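Local coordinates for protein glycerate kinase, putative (Thermotoga maritima, PDB 2B8N) that catalyses the magnesium-dependent transfer of phosphate from ATP to D-glycerate, giving 2-phosphoglycerate in the breakdown of serine, at residues R293-K307 against E340-G354. Residues are numbered along the deposited sequence; the frame is centred on the assembly and turned at random.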
ATOM      1  N   ARG A 293      15.551  11.906   0.470  1.00 28.96           N
ATOM      2  CA  ARG A 293      16.234  13.174   0.166  1.00 28.90           C
ATOM      3  C   ARG A 293      17.131  13.096  -1.096  1.00 29.01           C
ATOM      4  O   ARG A 293      17.292  14.090  -1.852  1.00 27.32           O
ATOM      5  CB  ARG A 293      17.045  13.639   1.373  1.00 28.54           C
ATOM      6  CG  ARG A 293      18.294  12.821   1.658  1.00 31.05           C
ATOM      7  CD  ARG A 293      19.061  13.407   2.820  1.00 31.36           C
ATOM      8  NE  ARG A 293      18.226  13.430   4.009  1.00 40.05           N
ATOM      9  CZ  ARG A 293      18.627  13.882   5.191  1.00 42.69           C
ATOM     10  NH1 ARG A 293      19.870  14.335   5.343  1.00 42.01           N
ATOM     11  NH2 ARG A 293      17.784  13.861   6.225  1.00 40.69           N
ATOM     12  N   GLU A 294      17.709  11.918  -1.330  1.00 28.81           N
ATOM     13  CA  GLU A 294      18.581  11.726  -2.486  1.00 27.91           C
ATOM     14  C   GLU A 294      17.738  11.609  -3.754  1.00 28.07           C
ATOM     15  O   GLU A 294      18.106  12.159  -4.798  1.00 29.71           O
ATOM     16  CB  GLU A 294      19.494  10.512  -2.288  1.00 28.63           C
ATOM     17  CG  GLU A 294      20.370  10.560  -1.021  1.00 23.93           C
ATOM     18  CD  GLU A 294      21.295  11.783  -0.948  1.00 26.42           C
ATOM     19  OE1 GLU A 294      21.650  12.362  -1.983  1.00 23.71           O
ATOM     20  OE2 GLU A 294      21.700  12.165   0.168  1.00 33.37           O
ATOM     21  N   ALA A 295      16.590  10.945  -3.653  1.00 28.06           N
ATOM     22  CA  ALA A 295      15.602  10.945  -4.732  1.00 27.61           C
ATOM     23  C   ALA A 295      15.105  12.369  -5.105  1.00 27.15           C
ATOM     24  O   ALA A 295      14.771  12.632  -6.268  1.00 27.43           O
ATOM     25  CB  ALA A 295      14.421  10.065  -4.342  1.00 26.92           C
ATOM     26  N   GLY A 296      15.017  13.274  -4.128  1.00 25.54           N
ATOM     27  CA  GLY A 296      14.562  14.644  -4.397  1.00 24.56           C
ATOM     28  C   GLY A 296      15.571  15.372  -5.272  1.00 25.80           C
ATOM     29  O   GLY A 296      15.201  16.104  -6.176  1.00 25.62           O
ATOM     30  N   ARG A 297      16.857  15.151  -5.001  1.00 26.00           N
ATOM     31  CA  ARG A 297      17.945  15.733  -5.787  1.00 27.50           C
ATOM     32  C   ARG A 297      18.050  15.160  -7.196  1.00 27.59           C
ATOM     33  O   ARG A 297      18.343  15.890  -8.139  1.00 27.31           O
ATOM     34  CB  ARG A 297      19.282  15.545  -5.074  1.00 27.95           C
ATOM     35  CG  ARG A 297      19.410  16.364  -3.817  1.00 31.14           C
ATOM     36  CD  ARG A 297      20.861  16.619  -3.424  1.00 29.74           C
ATOM     37  NE  ARG A 297      21.431  17.763  -4.148  1.00 35.88           N
ATOM     38  CZ  ARG A 297      21.145  19.053  -3.913  1.00 36.67           C
ATOM     39  NH1 ARG A 297      20.258  19.415  -2.982  1.00 42.08           N
ATOM     40  NH2 ARG A 297      21.726  19.995  -4.643  1.00 31.19           N
ATOM     41  N   PHE A 298      17.828  13.858  -7.330  1.00 28.40           N
ATOM     42  CA  PHE A 298      17.884  13.201  -8.639  1.00 28.68           C
ATOM     43  C   PHE A 298      16.785  13.775  -9.525  1.00 27.96           C
ATOM     44  O   PHE A 298      17.024  14.195 -10.661  1.00 29.14           O
ATOM     45  CB  PHE A 298      17.722  11.675  -8.507  1.00 28.16           C
ATOM     46  CG  PHE A 298      18.316  10.890  -9.660  1.00 29.86           C
ATOM     47  CD1 PHE A 298      17.873  11.074 -10.957  1.00 28.73           C
ATOM     48  CD2 PHE A 298      19.303   9.943  -9.438  1.00 28.39           C
ATOM     49  CE1 PHE A 298      18.427  10.345 -12.010  1.00 30.68           C
ATOM     50  CE2 PHE A 298      19.840   9.190 -10.504  1.00 25.78           C
ATOM     51  CZ  PHE A 298      19.405   9.399 -11.776  1.00 23.67           C
ATOM     52  N   ILE A 299      15.575  13.826  -8.979  1.00 29.06           N
ATOM     53  CA  ILE A 299      14.425  14.356  -9.698  1.00 27.74           C
ATOM     54  C   ILE A 299      14.655  15.837 -10.041  1.00 27.34           C
ATOM     55  O   ILE A 299      14.441  16.263 -11.169  1.00 28.36           O
ATOM     56  CB  ILE A 299      13.182  14.154  -8.865  1.00 28.60           C
ATOM     57  CG1 ILE A 299      12.877  12.647  -8.744  1.00 22.85           C
ATOM     58  CG2 ILE A 299      12.001  14.961  -9.444  1.00 29.39           C
ATOM     59  CD1 ILE A 299      11.910  12.332  -7.628  1.00 24.55           C
ATOM     60  N   ALA A 300      15.116  16.613  -9.069  1.00 27.52           N
ATOM     61  CA  ALA A 300      15.552  17.985  -9.333  1.00 27.26           C
ATOM     62  C   ALA A 300      16.535  18.060 -10.519  1.00 27.47           C
ATOM     63  O   ALA A 300      16.388  18.917 -11.374  1.00 27.78           O
ATOM     64  CB  ALA A 300      16.160  18.579  -8.095  1.00 26.92           C
ATOM     65  N   SER A 301      17.510  17.154 -10.588  1.00 27.44           N
ATOM     66  CA  SER A 301      18.499  17.173 -11.679  1.00 26.74           C
ATOM     67  C   SER A 301      17.860  16.920 -13.014  1.00 26.12           C
ATOM     68  O   SER A 301      18.298  17.492 -14.015  1.00 26.14           O
ATOM     69  CB  SER A 301      19.595  16.125 -11.480  1.00 26.41           C
ATOM     70  OG  SER A 301      20.286  16.304 -10.262  1.00 30.53           O
ATOM     71  N   ILE A 302      16.848  16.046 -13.036  1.00 26.33           N
ATOM     72  CA  ILE A 302      16.076  15.791 -14.271  1.00 27.29           C
ATOM     73  C   ILE A 302      15.265  17.038 -14.664  1.00 26.66           C
ATOM     74  O   ILE A 302      15.274  17.434 -15.826  1.00 27.58           O
ATOM     75  CB  ILE A 302      15.153  14.562 -14.169  1.00 27.51           C
ATOM     76  CG1 ILE A 302      15.953  13.301 -13.826  1.00 29.71           C
ATOM     77  CG2 ILE A 302      14.408  14.312 -15.485  1.00 28.17           C
ATOM     78  CD1 ILE A 302      15.049  12.089 -13.484  1.00 26.01           C
HETATM   79  N   MSE A 303      14.625  17.680 -13.694  1.00 25.61           N
HETATM   80  CA  MSE A 303      13.874  18.919 -13.963  1.00 26.45           C
HETATM   81  C   MSE A 303      14.770  20.030 -14.564  1.00 26.25           C
HETATM   82  O   MSE A 303      14.338  20.776 -15.450  1.00 23.92           O
HETATM   83  CB  MSE A 303      13.148  19.404 -12.701  1.00 24.17           C
HETATM   84  CG  MSE A 303      12.080  18.392 -12.255  1.00 30.65           C
HETATM   85 SE   MSE A 303      11.255  18.667 -10.522  1.00 26.50          SE
HETATM   86  CE  MSE A 303      10.469  20.338 -10.806  1.00 31.13           C
ATOM     87  N   LYS A 304      16.019  20.115 -14.092  1.00 27.18           N
ATOM     88  CA  LYS A 304      16.971  21.097 -14.605  1.00 26.82           C
ATOM     89  C   LYS A 304      17.366  20.753 -16.041  1.00 26.64           C
ATOM     90  O   LYS A 304      17.591  21.643 -16.863  1.00 25.33           O
ATOM     91  CB  LYS A 304      18.220  21.188 -13.725  1.00 27.27           C
ATOM     92  CG  LYS A 304      17.959  21.529 -12.235  1.00 27.58           C
ATOM     93  CD  LYS A 304      19.188  22.111 -11.575  1.00 26.41           C
ATOM     94  CE  LYS A 304      19.577  21.407 -10.308  1.00 30.33           C
ATOM     95  NZ  LYS A 304      21.073  21.457 -10.117  1.00 33.67           N
ATOM     96  N   GLU A 305      17.430  19.465 -16.353  1.00 25.37           N
ATOM     97  CA  GLU A 305      17.741  19.074 -17.713  1.00 25.73           C
ATOM     98  C   GLU A 305      16.628  19.531 -18.662  1.00 26.54           C
ATOM     99  O   GLU A 305      16.895  20.063 -19.743  1.00 27.65           O
ATOM    100  CB  GLU A 305      17.955  17.567 -17.806  1.00 24.94           C
ATOM    101  CG  GLU A 305      18.755  17.118 -19.033  1.00 24.65           C
ATOM    102  CD  GLU A 305      20.202  17.608 -19.062  1.00 28.16           C
ATOM    103  OE1 GLU A 305      20.762  18.017 -18.002  1.00 29.09           O
ATOM    104  OE2 GLU A 305      20.776  17.578 -20.176  1.00 22.97           O
ATOM    105  N   VAL A 306      15.389  19.325 -18.245  1.00 26.32           N
ATOM    106  CA  VAL A 306      14.234  19.737 -19.035  1.00 25.85           C
ATOM    107  C   VAL A 306      14.208  21.246 -19.164  1.00 26.65           C
ATOM    108  O   VAL A 306      14.032  21.781 -20.261  1.00 28.75           O
ATOM    109  CB  VAL A 306      12.920  19.281 -18.392  1.00 24.38           C
ATOM    110  CG1 VAL A 306      11.746  20.053 -18.955  1.00 24.16           C
ATOM    111  CG2 VAL A 306      12.735  17.767 -18.597  1.00 23.36           C
ATOM    112  N   LYS A 307      14.380  21.931 -18.041  1.00 26.05           N
ATOM    113  CA  LYS A 307      14.336  23.382 -18.039  1.00 26.04           C
ATOM    114  C   LYS A 307      15.376  23.991 -19.009  1.00 25.57           C
ATOM    115  O   LYS A 307      15.007  24.770 -19.865  1.00 26.84           O
ATOM    116  CB  LYS A 307      14.484  23.919 -16.611  1.00 24.83           C
ATOM    117  CG  LYS A 307      14.544  25.414 -16.510  1.00 25.91           C
ATOM    118  CD  LYS A 307      13.217  26.078 -16.819  1.00 28.07           C
ATOM    119  CE  LYS A 307      13.270  27.578 -16.502  1.00 25.27           C
ATOM    120  NZ  LYS A 307      11.900  28.134 -16.435  1.00 28.09           N
ATOM    121  N   GLU A 340      10.387  14.909   2.973  1.00 26.19           N
ATOM    122  CA  GLU A 340      11.848  15.036   2.808  1.00 27.41           C
ATOM    123  C   GLU A 340      12.246  15.121   1.348  1.00 27.24           C
ATOM    124  O   GLU A 340      13.128  15.893   0.992  1.00 25.57           O
ATOM    125  CB  GLU A 340      12.614  13.899   3.480  1.00 26.50           C
ATOM    126  CG  GLU A 340      12.692  14.090   4.961  1.00 32.74           C
ATOM    127  CD  GLU A 340      13.859  13.414   5.585  1.00 37.01           C
ATOM    128  OE1 GLU A 340      14.703  12.837   4.846  1.00 31.44           O
ATOM    129  OE2 GLU A 340      13.916  13.483   6.832  1.00 38.30           O
ATOM    130  N   LEU A 341      11.593  14.318   0.517  1.00 27.62           N
ATOM    131  CA  LEU A 341      11.847  14.333  -0.916  1.00 28.43           C
ATOM    132  C   LEU A 341      11.558  15.748  -1.478  1.00 29.12           C
ATOM    133  O   LEU A 341      12.377  16.297  -2.216  1.00 27.60           O
ATOM    134  CB  LEU A 341      11.011  13.253  -1.602  1.00 26.86           C
ATOM    135  CG  LEU A 341      11.286  12.922  -3.064  1.00 26.35           C
ATOM    136  CD1 LEU A 341      10.812  11.521  -3.415  1.00 28.17           C
ATOM    137  CD2 LEU A 341      10.649  13.944  -4.024  1.00 28.73           C
ATOM    138  N   ALA A 342      10.425  16.344  -1.080  1.00 27.81           N
ATOM    139  CA  ALA A 342      10.060  17.706  -1.509  1.00 26.91           C
ATOM    140  C   ALA A 342      11.009  18.775  -0.963  1.00 27.62           C
ATOM    141  O   ALA A 342      11.477  19.614  -1.710  1.00 27.02           O
ATOM    142  CB  ALA A 342       8.645  18.020  -1.082  1.00 27.75           C
ATOM    143  N   LEU A 343      11.304  18.732   0.343  1.00 27.70           N
ATOM    144  CA  LEU A 343      12.279  19.669   0.951  1.00 27.25           C
ATOM    145  C   LEU A 343      13.700  19.631   0.352  1.00 26.07           C
ATOM    146  O   LEU A 343      14.369  20.656   0.247  1.00 27.43           O
ATOM    147  CB  LEU A 343      12.407  19.421   2.457  1.00 26.43           C
ATOM    148  CG  LEU A 343      13.397  20.364   3.162  1.00 26.66           C
ATOM    149  CD1 LEU A 343      13.053  21.823   2.922  1.00 32.90           C
ATOM    150  CD2 LEU A 343      13.406  20.111   4.633  1.00 29.54           C
ATOM    151  N   SER A 344      14.181  18.440   0.045  1.00 25.02           N
ATOM    152  CA  SER A 344      15.489  18.280  -0.578  1.00 25.72           C
ATOM    153  C   SER A 344      15.483  18.880  -1.988  1.00 27.17           C
ATOM    154  O   SER A 344      16.419  19.594  -2.369  1.00 25.15           O
ATOM    155  CB  SER A 344      15.876  16.804  -0.640  1.00 23.79           C
ATOM    156  OG  SER A 344      17.094  16.600  -1.316  1.00 28.77           O
ATOM    157  N   ALA A 345      14.402  18.611  -2.730  1.00 29.10           N
ATOM    158  CA  ALA A 345      14.226  19.137  -4.077  1.00 28.99           C
ATOM    159  C   ALA A 345      14.175  20.665  -4.079  1.00 30.09           C
ATOM    160  O   ALA A 345      14.804  21.302  -4.916  1.00 30.92           O
ATOM    161  CB  ALA A 345      12.986  18.565  -4.706  1.00 26.92           C
ATOM    162  N   ALA A 346      13.438  21.257  -3.145  1.00 30.51           N
ATOM    163  CA  ALA A 346      13.341  22.722  -3.109  1.00 30.82           C
ATOM    164  C   ALA A 346      14.714  23.386  -2.950  1.00 31.20           C
ATOM    165  O   ALA A 346      14.967  24.454  -3.515  1.00 32.93           O
ATOM    166  CB  ALA A 346      12.442  23.158  -2.017  1.00 31.49           C
ATOM    167  N   ILE A 347      15.583  22.744  -2.169  1.00 30.36           N
ATOM    168  CA  ILE A 347      16.971  23.159  -2.018  1.00 28.62           C
ATOM    169  C   ILE A 347      17.697  23.100  -3.368  1.00 28.43           C
ATOM    170  O   ILE A 347      18.291  24.069  -3.799  1.00 31.32           O
ATOM    171  CB  ILE A 347      17.676  22.267  -0.970  1.00 29.03           C
ATOM    172  CG1 ILE A 347      17.136  22.605   0.431  1.00 28.11           C
ATOM    173  CG2 ILE A 347      19.200  22.436  -1.033  1.00 20.32           C
ATOM    174  CD1 ILE A 347      17.389  21.536   1.488  1.00 29.91           C
ATOM    175  N   ALA A 348      17.629  21.949  -4.025  1.00 28.81           N
ATOM    176  CA  ALA A 348      18.200  21.741  -5.365  1.00 27.18           C
ATOM    177  C   ALA A 348      17.645  22.665  -6.475  1.00 27.47           C
ATOM    178  O   ALA A 348      18.325  22.899  -7.466  1.00 29.46           O
ATOM    179  CB  ALA A 348      18.002  20.283  -5.784  1.00 25.38           C
ATOM    180  N   LEU A 349      16.407  23.150  -6.335  1.00 27.77           N
ATOM    181  CA  LEU A 349      15.774  23.993  -7.359  1.00 26.00           C
ATOM    182  C   LEU A 349      15.755  25.453  -6.998  1.00 27.05           C
ATOM    183  O   LEU A 349      15.067  26.211  -7.663  1.00 29.43           O
ATOM    184  CB  LEU A 349      14.323  23.588  -7.596  1.00 24.02           C
ATOM    185  CG  LEU A 349      14.049  22.139  -7.938  1.00 25.21           C
ATOM    186  CD1 LEU A 349      12.540  21.873  -7.838  1.00 24.08           C
ATOM    187  CD2 LEU A 349      14.601  21.819  -9.319  1.00 24.89           C
ATOM    188  N   GLU A 350      16.465  25.870  -5.952  1.00 26.82           N
ATOM    189  CA  GLU A 350      16.434  27.277  -5.561  1.00 26.71           C
ATOM    190  C   GLU A 350      16.778  28.158  -6.758  1.00 26.27           C
ATOM    191  O   GLU A 350      17.754  27.905  -7.469  1.00 26.88           O
ATOM    192  CB  GLU A 350      17.396  27.577  -4.401  1.00 25.84           C
ATOM    193  CG  GLU A 350      17.395  29.056  -4.011  1.00 25.53           C
ATOM    194  CD  GLU A 350      18.122  29.359  -2.718  1.00 29.52           C
ATOM    195  OE1 GLU A 350      18.547  28.419  -2.014  1.00 37.19           O
ATOM    196  OE2 GLU A 350      18.253  30.556  -2.387  1.00 33.47           O
ATOM    197  N   GLY A 351      15.964  29.185  -6.984  1.00 25.92           N
ATOM    198  CA  GLY A 351      16.271  30.215  -7.968  1.00 24.85           C
ATOM    199  C   GLY A 351      15.910  29.899  -9.398  1.00 24.15           C
ATOM    200  O   GLY A 351      16.256  30.630 -10.302  1.00 25.25           O
ATOM    201  N   ILE A 352      15.207  28.809  -9.621  1.00 25.93           N
ATOM    202  CA  ILE A 352      14.835  28.457 -10.978  1.00 26.83           C
ATOM    203  C   ILE A 352      13.365  28.766 -11.192  1.00 26.48           C
ATOM    204  O   ILE A 352      12.512  28.231 -10.499  1.00 25.24           O
ATOM    205  CB  ILE A 352      15.083  26.983 -11.276  1.00 25.71           C
ATOM    206  CG1 ILE A 352      16.550  26.633 -11.110  1.00 27.94           C
ATOM    207  CG2 ILE A 352      14.675  26.671 -12.707  1.00 30.00           C
ATOM    208  CD1 ILE A 352      16.808  25.131 -11.166  1.00 31.74           C
ATOM    209  N   GLU A 353      13.080  29.648 -12.141  1.00 28.07           N
ATOM    210  CA  GLU A 353      11.710  29.935 -12.547  1.00 30.88           C
ATOM    211  C   GLU A 353      11.092  28.697 -13.152  1.00 28.43           C
ATOM    212  O   GLU A 353      11.793  27.880 -13.719  1.00 27.54           O
ATOM    213  CB  GLU A 353      11.679  30.990 -13.660  1.00 32.30           C
ATOM    214  CG  GLU A 353      12.140  32.423 -13.338  1.00 36.72           C
ATOM    215  CD  GLU A 353      12.091  33.313 -14.601  1.00 36.28           C
ATOM    216  OE1 GLU A 353      11.575  32.828 -15.646  1.00 47.39           O
ATOM    217  OE2 GLU A 353      12.561  34.475 -14.562  1.00 34.09           O
ATOM    218  N   GLY A 354       9.777  28.575 -13.036  1.00 27.86           N
ATOM    219  CA  GLY A 354       8.994  27.697 -13.887  1.00 27.23           C
ATOM    220  C   GLY A 354       8.936  26.242 -13.484  1.00 28.05           C
ATOM    221  O   GLY A 354       8.565  25.392 -14.312  1.00 26.08           O
TER
HETATM  222  O   HOH W   1      15.782  10.932   3.437  1.00 20.56           O
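Arg293 O is bonded by Ser344 OG at 2.6 Å, and it also takes weak bonds from the backbone N of Gly296 and Arg297. The hydroxyl stands anti to its own backbone N (chi1 176°), which points it across the helix interface at this carbonyl. Glu340 OE1 meets the edge of the Arg293 guanidinium in a long salt bridge, 3.5 Å from NH2. A water links the same OE1 to Arg293 N, while Glu340 OE2 is held by Asn398. Gly296 lets the helices close in: its CA lies 3.5 Å from Leu341 O, where a CB would clash. Further along, Ala300 CB touches Ala348 CB, and Leu349 CD2 packs on Ala300 CB. Ala348 CB also sits over one face of the Arg297 guanidinium. After the helix end, a type II turn from Leu349 to Ile352 brings the chain back to Lys307. Lys307 NZ bonds Glu353 O at 2.7 Å, from above the carbonyl plane, and also bonds Val429 O. With an alanine here, Glu353 O and Val429 O would probably lose this donor, and Ile352 CG2 would lose the CG packed against it. The axes of helix segments 293-307 and 340-348 come within 7.1 Å and cross at -44°. Ile299 and Met303 reach strand 355-361 beneath. Helix 292-309 is the beta-alpha-beta crossover between parallel strands 280-285 and 317-323 of the mixed sheet, with helix 337-348 packed beside it.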